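Local coordinates for protein NAD(P)H-flavin oxidoreductase (Staphylococcus epidermidis ATCC 12228, PDB 3GBH) that probably uses a bound flavin mononucleotide to pass electrons from NAD(P)H to an acceptor, as in other enzymes of the nitroreductase family, at residues N12-S17 with T153-G158; M85-G90 with E170-I175; L145-L150 with L187-G192. One frame throughout, in Å; residues are numbered along the deposited sequence. Where two conformers were deposited one is given.

How the interactions relate
The three contacts join layers of one nitroreductase-family fold. Interaction 3 lies about 4 Å from the centre of the chain, with the centres of interactions 1 and 2 each about 13 Å from it and about 26 Å from one another, on opposite sides of the chain's centre. Helix 132-156 serves interactions 1 and 3, and Ala154 CB meets Ile191 CD1 at 3.7 Å between them. Strands 84-91 and 183-192, neighbours in the antiparallel sheet, tie interaction 2 to interaction 3. In sequence the segments of every pair of contacts alternate, weaving these elements into one unit. Interactions 1 and 3 also touch the second subunit, and interaction 3 reaches the flavin mononucleotide through Leu145.

Interaction 1: residues N12-S17 with T153-G158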
loop_
_atom_site.group_PDB
_atom_site.type_symbol
_atom_site.label_atom_id
_atom_site.label_comp_id
_atom_site.label_asym_id
_atom_site.label_seq_id
_atom_site.Cartn_x
_atom_site.Cartn_y
_atom_site.Cartn_z
ATOM N N ASN B 12 2.083 -14.400 4.902
ATOM C CA ASN B 12 2.160 -14.667 3.461
ATOM C C ASN B 12 2.982 -15.898 3.104
ATOM O O ASN B 12 2.609 -16.646 2.204
ATOM C CB ASN B 12 2.660 -13.437 2.721
ATOM C CG ASN B 12 1.578 -12.370 2.618
ATOM O OD1 ASN B 12 0.516 -12.625 2.069
ATOM N ND2 ASN B 12 1.824 -11.201 3.189
ATOM N N GLU B 13 4.079 -16.132 3.811
ATOM C CA GLU B 13 4.860 -17.361 3.635
ATOM C C GLU B 13 4.003 -18.594 3.932
ATOM O O GLU B 13 4.056 -19.603 3.205
ATOM C CB GLU B 13 6.104 -17.351 4.530
ATOM C CG GLU B 13 7.118 -16.259 4.197
ATOM N N VAL B 14 3.213 -18.541 5.006
ATOM C CA VAL B 14 2.361 -19.693 5.322
ATOM C C VAL B 14 1.373 -19.957 4.177
ATOM O O VAL B 14 1.253 -21.069 3.662
ATOM C CB VAL B 14 1.597 -19.527 6.655
ATOM C CG1 VAL B 14 0.547 -20.637 6.840
ATOM C CG2 VAL B 14 2.575 -19.511 7.821
ATOM N N LEU B 15 0.661 -18.922 3.791
ATOM C CA LEU B 15 -0.320 -19.022 2.720
ATOM C C LEU B 15 0.350 -19.484 1.427
ATOM O O LEU B 15 -0.145 -20.396 0.746
ATOM C CB LEU B 15 -0.986 -17.657 2.552
ATOM C CG LEU B 15 -2.329 -17.576 1.882
ATOM C CD1 LEU B 15 -3.152 -16.354 2.381
ATOM C CD2 LEU B 15 -2.043 -17.532 0.366
ATOM N N ASN B 16 1.500 -18.912 1.084
ATOM C CA ASN B 16 2.194 -19.339 -0.140
ATOM C C ASN B 16 2.697 -20.787 -0.145
ATOM O O ASN B 16 2.846 -21.375 -1.230
ATOM C CB ASN B 16 3.368 -18.412 -0.467
ATOM C CG ASN B 16 2.909 -17.019 -0.910
ATOM O OD1 ASN B 16 1.749 -16.812 -1.271
ATOM N ND2 ASN B 16 3.839 -16.062 -0.889
ATOM N N SER B 17 2.946 -21.369 1.033
ATOM C CA SER B 17 3.480 -22.734 1.075
ATOM C C SER B 17 2.425 -23.796 1.361
ATOM O O SER B 17 2.737 -24.993 1.344
ATOM C CB SER B 17 4.619 -22.834 2.092
ATOM O OG SER B 17 4.191 -22.373 3.346
ATOM N N THR B 153 -2.623 -23.443 9.942
ATOM C CA THR B 153 -1.912 -23.578 11.227
ATOM C C THR B 153 -0.941 -24.739 11.194
ATOM O O THR B 153 0.180 -24.635 11.683
ATOM C CB THR B 153 -2.884 -23.741 12.438
ATOM O OG1 THR B 153 -3.806 -22.651 12.425
ATOM C CG2 THR B 153 -2.077 -23.710 13.761
ATOM N N ALA B 154 -1.360 -25.849 10.584
ATOM C CA ALA B 154 -0.460 -26.998 10.434
ATOM C C ALA B 154 0.805 -26.563 9.682
ATOM O O ALA B 154 1.959 -26.842 10.111
ATOM C CB ALA B 154 -1.183 -28.153 9.701
ATOM N N LYS B 155 0.605 -25.816 8.598
ATOM C CA LYS B 155 1.742 -25.308 7.823
ATOM C C LYS B 155 2.622 -24.351 8.631
ATOM O O LYS B 155 3.851 -24.363 8.499
ATOM C CB LYS B 155 1.271 -24.651 6.539
ATOM C CG LYS B 155 2.381 -24.251 5.589
ATOM C CD LYS B 155 2.887 -25.418 4.787
ATOM C CE LYS B 155 4.378 -25.384 4.599
ATOM N NZ LYS B 155 4.995 -26.283 5.574
ATOM N N ALA B 156 2.018 -23.527 9.487
ATOM C CA ALA B 156 2.792 -22.604 10.330
ATOM C C ALA B 156 3.685 -23.357 11.306
ATOM O O ALA B 156 4.768 -22.866 11.727
ATOM C CB ALA B 156 1.840 -21.645 11.072
ATOM N N HIS B 157 3.251 -24.553 11.681
ATOM C CA HIS B 157 4.033 -25.446 12.556
ATOM C C HIS B 157 5.071 -26.258 11.819
ATOM O O HIS B 157 5.834 -26.996 12.445
ATOM C CB HIS B 157 3.108 -26.412 13.299
ATOM C CG HIS B 157 2.402 -25.796 14.453
ATOM N ND1 HIS B 157 2.607 -26.212 15.754
ATOM C CD2 HIS B 157 1.465 -24.820 14.504
ATOM C CE1 HIS B 157 1.835 -25.501 16.560
ATOM N NE2 HIS B 157 1.132 -24.653 15.826
ATOM N N GLY B 158 5.105 -26.146 10.504
ATOM C CA GLY B 158 6.154 -26.811 9.710
ATOM C C GLY B 158 5.649 -28.115 9.075
ATOM O O GLY B 158 6.399 -28.820 8.411
#
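Helix-to-helix packing through methyls and methylenes, with a serine hydroxyl at one end and no hydrogen bond across it, brings Val14 and Ser17 of helix 11-17 against Lys155 and Ala156 in the last turn of helix 132-156. The contact is partly buried and lies about 16 Å from the centre of the chain. Val14 divides its two methyls between the neighbours: CG1 sits 4.1 Å from CB of Lys155, while its CG2 comes to 4.0 Å from CB of Ala156. With CG1 anti to the backbone N (chi1 171°), the valine fork straddles this pair, and the side chains of Val14 and Lys155 run antiparallel, overlapping along their flanks. The lysine, kinked along its chain, then continues alongside Ser17, so that methylenes rather than the ammonium meet the serine; in the conformer given, one of two deposited for Ser17, Lys155 CE lies 3.3 Å from Ser17 OG. In that conformer the hydroxyl gives its proton to the carbonyl O of Glu13, one turn back, at 2.8 Å from OG to O and tilted 26° from the carbonyl plane. NZ of Lys155 instead reaches the carbonyl O of Tyr159, with a long, weak ion pair to Asp160. Ile8 packs on Val14 and Ser17 and shares a backbone hydrogen bond with Ala156. Just past the contact Gly158, at phi 100°, closes helix 132-156, its N bonded to the carbonyl O of Lys155. This is a Schellman motif, the characteristic C-terminal stop of an alpha-helix, here ending the long helix of a nitroreductase-family fold.

Interaction 2: residues M85-G90 with E170-I175; sequences MLIIFG and ENIADI
Ile87 and Ile172 meet end to end, the delta methyl of the strand residue touching the outer branch of the helix residue. Ile87 CD1 lies 3.9 Å from Ile172 CG1 and 4.0 Å from CD1 of the same Ile172. On the helix side, CG1 of Ile172 runs anti to the backbone N (chi1 -168°), which sends this branch to Ile87 and leaves CG2 for the neighbouring aromatic ring. The Phe89 ring runs at a slant across Ile172, with Phe89 CE2 4.2 Å from Ile172 CG2. The same ring corner, CE2 of Phe89, lies 3.9 Å from CB of Ala173, so two successive helix residues share one end of the phenyl group. Chi1 of Phe89, -70°, puts CG anti to the carbonyl carbon and directs the ring at the helix. All four touching residues are buried, and the two segments meet through apolar carbons, exchanging no hydrogen bond. Ile87 and Phe89 alternate with Leu86 and Ile88, as expected in an extended strand: the first two carry helix 172-176 on one side of the antiparallel sheet, whereas the other two meet helix 132-156 on the far side. The sheet is thus covered on both sides, a layered alpha+beta arrangement in keeping with the nitroreductase family. No other protein chain of the assembly reaches the two segments. Phe72 also touches Ile87, and Pro185 of strand 183-192 touches Ile172. Tyr178 brings its ring to that of Phe89 with the planes at about 50°.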
loop_
_atom_site.group_PDB
_atom_site.type_symbol
_atom_site.label_atom_id
_atom_site.label_comp_id
_atom_site.label_asym_id
_atom_site.label_seq_id
_atom_site.Cartn_x
_atom_site.Cartn_y
_atom_site.Cartn_z
HETATM N N MSE B 85 -4.542 -39.241 9.790
HETATM C CA MSE B 85 -5.624 -38.860 8.879
HETATM C C MSE B 85 -6.753 -38.264 9.708
HETATM O O MSE B 85 -7.417 -38.970 10.476
HETATM C CB MSE B 85 -6.133 -40.070 8.113
HETATM C CG MSE B 85 -7.266 -39.755 7.132
HETATM SE SE MSE B 85 -6.734 -38.583 5.670
HETATM C CE MSE B 85 -5.816 -39.902 4.602
ATOM N N LEU B 86 -6.967 -36.969 9.547
ATOM C CA LEU B 86 -8.029 -36.266 10.242
ATOM C C LEU B 86 -9.294 -36.477 9.432
ATOM O O LEU B 86 -9.279 -36.239 8.240
ATOM C CB LEU B 86 -7.712 -34.778 10.344
ATOM C CG LEU B 86 -6.328 -34.383 10.873
ATOM C CD1 LEU B 86 -6.218 -32.872 11.042
ATOM C CD2 LEU B 86 -6.023 -35.084 12.178
ATOM N N ILE B 87 -10.358 -36.966 10.055
ATOM C CA ILE B 87 -11.657 -37.027 9.385
ATOM C C ILE B 87 -12.598 -36.105 10.142
ATOM O O ILE B 87 -12.847 -36.310 11.329
ATOM C CB ILE B 87 -12.210 -38.440 9.323
ATOM C CG1 ILE B 87 -11.140 -39.413 8.792
ATOM C CG2 ILE B 87 -13.474 -38.495 8.435
ATOM C CD1 ILE B 87 -11.574 -40.903 8.802
ATOM N N ILE B 88 -13.105 -35.082 9.452
ATOM C CA ILE B 88 -13.920 -34.058 10.077
ATOM C C ILE B 88 -15.378 -34.330 9.732
ATOM O O ILE B 88 -15.736 -34.460 8.573
ATOM C CB ILE B 88 -13.519 -32.666 9.610
ATOM C CG1 ILE B 88 -12.056 -32.375 9.995
ATOM C CG2 ILE B 88 -14.452 -31.599 10.199
ATOM C CD1 ILE B 88 -11.427 -31.295 9.158
ATOM N N PHE B 89 -16.183 -34.471 10.779
ATOM C CA PHE B 89 -17.589 -34.738 10.712
ATOM C C PHE B 89 -18.322 -33.490 11.197
ATOM O O PHE B 89 -17.782 -32.704 11.969
ATOM C CB PHE B 89 -17.946 -35.889 11.650
ATOM C CG PHE B 89 -17.442 -37.231 11.214
ATOM C CD1 PHE B 89 -16.144 -37.624 11.516
ATOM C CD2 PHE B 89 -18.279 -38.114 10.526
ATOM C CE1 PHE B 89 -15.675 -38.859 11.124
ATOM C CE2 PHE B 89 -17.842 -39.339 10.127
ATOM C CZ PHE B 89 -16.517 -39.734 10.422
ATOM N N GLY B 90 -19.552 -33.332 10.741
ATOM C CA GLY B 90 -20.430 -32.277 11.198
ATOM C C GLY B 90 -21.521 -32.917 12.046
ATOM O O GLY B 90 -22.072 -33.949 11.686
ATOM N N GLU B 170 -20.314 -42.882 2.794
ATOM C CA GLU B 170 -21.475 -43.683 3.177
ATOM C C GLU B 170 -21.213 -44.574 4.385
ATOM O O GLU B 170 -22.116 -44.855 5.145
ATOM C CB GLU B 170 -21.913 -44.569 2.018
ATOM C CG GLU B 170 -22.409 -43.808 0.813
ATOM C CD GLU B 170 -23.680 -43.020 1.090
ATOM O OE1 GLU B 170 -24.667 -43.642 1.557
ATOM O OE2 GLU B 170 -23.684 -41.784 0.841
ATOM N N ASN B 171 -19.985 -45.047 4.533
ATOM C CA ASN B 171 -19.660 -46.073 5.523
ATOM C C ASN B 171 -18.662 -45.619 6.583
ATOM O O ASN B 171 -18.470 -46.305 7.577
ATOM C CB ASN B 171 -19.144 -47.309 4.826
ATOM C CG ASN B 171 -20.184 -47.943 3.946
ATOM O OD1 ASN B 171 -21.249 -48.360 4.412
ATOM N ND2 ASN B 171 -19.888 -48.020 2.661
ATOM N N ILE B 172 -18.059 -44.457 6.406
ATOM C CA ILE B 172 -16.945 -44.090 7.278
ATOM C C ILE B 172 -17.340 -43.911 8.755
ATOM O O ILE B 172 -16.597 -44.348 9.655
ATOM C CB ILE B 172 -16.175 -42.846 6.737
ATOM C CG1 ILE B 172 -14.848 -42.673 7.490
ATOM C CG2 ILE B 172 -17.072 -41.618 6.725
ATOM C CD1 ILE B 172 -13.852 -43.878 7.280
ATOM N N ALA B 173 -18.490 -43.287 9.020
ATOM C CA ALA B 173 -18.968 -43.129 10.417
ATOM C C ALA B 173 -19.089 -44.470 11.117
ATOM O O ALA B 173 -18.589 -44.657 12.234
ATOM C CB ALA B 173 -20.318 -42.372 10.483
ATOM N N ASP B 174 -19.752 -45.416 10.458
ATOM C CA ASP B 174 -19.911 -46.745 11.021
ATOM C C ASP B 174 -18.570 -47.429 11.308
ATOM O O ASP B 174 -18.425 -48.143 12.308
ATOM C CB ASP B 174 -20.727 -47.638 10.077
ATOM C CG ASP B 174 -22.183 -47.177 9.922
ATOM O OD1 ASP B 174 -22.787 -46.696 10.924
ATOM O OD2 ASP B 174 -22.718 -47.306 8.787
ATOM N N ILE B 175 -17.615 -47.261 10.398
ATOM C CA ILE B 175 -16.328 -47.938 10.495
ATOM C C ILE B 175 -15.559 -47.435 11.720
ATOM O O ILE B 175 -14.988 -48.211 12.455
ATOM C CB ILE B 175 -15.478 -47.771 9.184
ATOM C CG1 ILE B 175 -16.129 -48.548 8.037
ATOM C CG2 ILE B 175 -14.053 -48.270 9.389
ATOM C CD1 ILE B 175 -15.603 -48.197 6.657
#

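Interaction 3: residues L145-L150 with L187-G192; sequences LMAMQL and LAIAIG
Helix 132-156 packs on strand 183-192 with the backbones nearest at Ala147 and Ile189, whose CA atoms are 8.0 Å apart. The methyl of Ala147 points at the strand and meets two side chains that reach toward the helix. Ile189 CD1 comes to 3.8 Å from Ala147 CB, and Leu187 CD2 to 3.9 Å from that same Ala147 CB. Ile189 presents its long branch, CG1 being anti to the carbonyl carbon (chi1 -52°), and its CD1 also lies 4.0 Å from the carbonyl O of Ala147. Leu187 and Ile189, two apart on the strand, therefore share one small methyl of the helix. Ile88 of the neighbouring strand 84-91 touches both Ala147 and Ile189, widening the apolar floor. Leu145 lines a flavin mononucleotide pocket, and the side chain of Leu187 lies about 4 Å from a bound flavin mononucleotide. Leu145, Ala147, Met148 and Gln149 also pack on the second subunit, which places this helix at an interface with that subunit. With carbon atoms alone in the side-chain contact and all three touching residues buried, helix and sheet are held here by close apolar fit rather than by directed bonds.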
loop_
_atom_site.group_PDB
_atom_site.type_symbol
_atom_site.label_atom_id
_atom_site.label_comp_id
_atom_site.label_asym_id
_atom_site.label_seq_id
_atom_site.Cartn_x
_atom_site.Cartn_y
_atom_site.Cartn_z
ATOM N N LEU B 145 -14.733 -24.103 7.135
ATOM C CA LEU B 145 -14.045 -22.917 7.625
ATOM C C LEU B 145 -12.923 -23.310 8.600
ATOM O O LEU B 145 -11.795 -22.815 8.499
ATOM C CB LEU B 145 -15.015 -21.926 8.265
ATOM C CG LEU B 145 -16.106 -21.292 7.372
ATOM C CD1 LEU B 145 -17.048 -20.466 8.206
ATOM C CD2 LEU B 145 -15.476 -20.444 6.261
HETATM N N MSE B 146 -13.241 -24.197 9.548
HETATM C CA MSE B 146 -12.271 -24.688 10.523
HETATM C C MSE B 146 -11.158 -25.467 9.817
HETATM O O MSE B 146 -9.993 -25.276 10.108
HETATM C CB MSE B 146 -12.984 -25.537 11.567
HETATM C CG MSE B 146 -12.143 -26.030 12.703
HETATM SE SE MSE B 146 -11.142 -27.625 12.242
HETATM C CE MSE B 146 -12.687 -28.843 12.016
ATOM N N ALA B 147 -11.523 -26.311 8.866
ATOM C CA ALA B 147 -10.532 -27.096 8.113
ATOM C C ALA B 147 -9.455 -26.231 7.422
ATOM O O ALA B 147 -8.249 -26.576 7.476
ATOM C CB ALA B 147 -11.219 -28.003 7.088
HETATM N N MSE B 148 -9.861 -25.102 6.815
HETATM C CA MSE B 148 -8.884 -24.237 6.154
HETATM C C MSE B 148 -7.922 -23.683 7.196
HETATM O O MSE B 148 -6.718 -23.693 7.021
HETATM C CB MSE B 148 -9.575 -23.076 5.433
HETATM C CG MSE B 148 -8.612 -22.218 4.645
HETATM SE SE MSE B 148 -8.020 -23.101 3.000
HETATM C CE MSE B 148 -6.149 -23.450 3.476
ATOM N N GLN B 149 -8.461 -23.166 8.290
ATOM C CA GLN B 149 -7.623 -22.638 9.328
ATOM C C GLN B 149 -6.721 -23.739 9.927
ATOM O O GLN B 149 -5.576 -23.474 10.256
ATOM C CB GLN B 149 -8.463 -21.899 10.362
ATOM C CG GLN B 149 -7.682 -21.134 11.386
ATOM C CD GLN B 149 -8.501 -20.014 12.006
ATOM O OE1 GLN B 149 -8.907 -19.087 11.326
ATOM N NE2 GLN B 149 -8.739 -20.104 13.315
ATOM N N LEU B 150 -7.207 -24.979 10.022
ATOM C CA LEU B 150 -6.354 -26.099 10.481
ATOM C C LEU B 150 -5.170 -26.336 9.531
ATOM O O LEU B 150 -4.033 -26.508 9.970
ATOM C CB LEU B 150 -7.189 -27.374 10.601
ATOM C CG LEU B 150 -6.584 -28.508 11.418
ATOM C CD1 LEU B 150 -7.727 -29.373 11.970
ATOM C CD2 LEU B 150 -5.559 -29.294 10.602
ATOM N N LEU B 187 -14.996 -33.639 5.265
ATOM C CA LEU B 187 -13.791 -33.912 4.504
ATOM C C LEU B 187 -12.751 -34.509 5.410
ATOM O O LEU B 187 -12.913 -34.447 6.626
ATOM C CB LEU B 187 -13.243 -32.636 3.874
ATOM C CG LEU B 187 -12.415 -31.686 4.683
ATOM C CD1 LEU B 187 -11.650 -30.674 3.730
ATOM C CD2 LEU B 187 -13.288 -30.969 5.684
ATOM N N ALA B 188 -11.723 -35.110 4.806
ATOM C CA ALA B 188 -10.581 -35.641 5.543
ATOM C C ALA B 188 -9.363 -34.765 5.270
ATOM O O ALA B 188 -9.338 -34.046 4.266
ATOM C CB ALA B 188 -10.313 -37.058 5.149
ATOM N N ILE B 189 -8.369 -34.802 6.164
ATOM C CA ILE B 189 -7.133 -34.050 5.976
ATOM C C ILE B 189 -5.954 -34.908 6.402
ATOM O O ILE B 189 -5.838 -35.212 7.588
ATOM C CB ILE B 189 -7.121 -32.730 6.788
ATOM C CG1 ILE B 189 -8.380 -31.879 6.530
ATOM C CG2 ILE B 189 -5.844 -31.900 6.472
ATOM C CD1 ILE B 189 -8.411 -30.564 7.296
ATOM N N ALA B 190 -5.103 -35.329 5.454
ATOM C CA ALA B 190 -3.865 -36.018 5.819
ATOM C C ALA B 190 -2.923 -34.968 6.368
ATOM O O ALA B 190 -2.826 -33.888 5.802
ATOM C CB ALA B 190 -3.190 -36.743 4.581
ATOM N N ILE B 191 -2.202 -35.295 7.438
ATOM C CA ILE B 191 -1.252 -34.350 8.017
ATOM C C ILE B 191 0.019 -35.103 8.405
ATOM O O ILE B 191 -0.032 -36.245 8.838
ATOM C CB ILE B 191 -1.883 -33.602 9.224
ATOM C CG1 ILE B 191 -0.929 -32.526 9.777
ATOM C CG2 ILE B 191 -2.291 -34.583 10.350
ATOM C CD1 ILE B 191 -1.596 -31.637 10.844
ATOM N N GLY B 192 1.157 -34.467 8.183
ATOM C CA GLY B 192 2.425 -35.054 8.544
ATOM C C GLY B 192 3.545 -34.163 8.091
ATOM O O GLY B 192 3.314 -33.016 7.666
#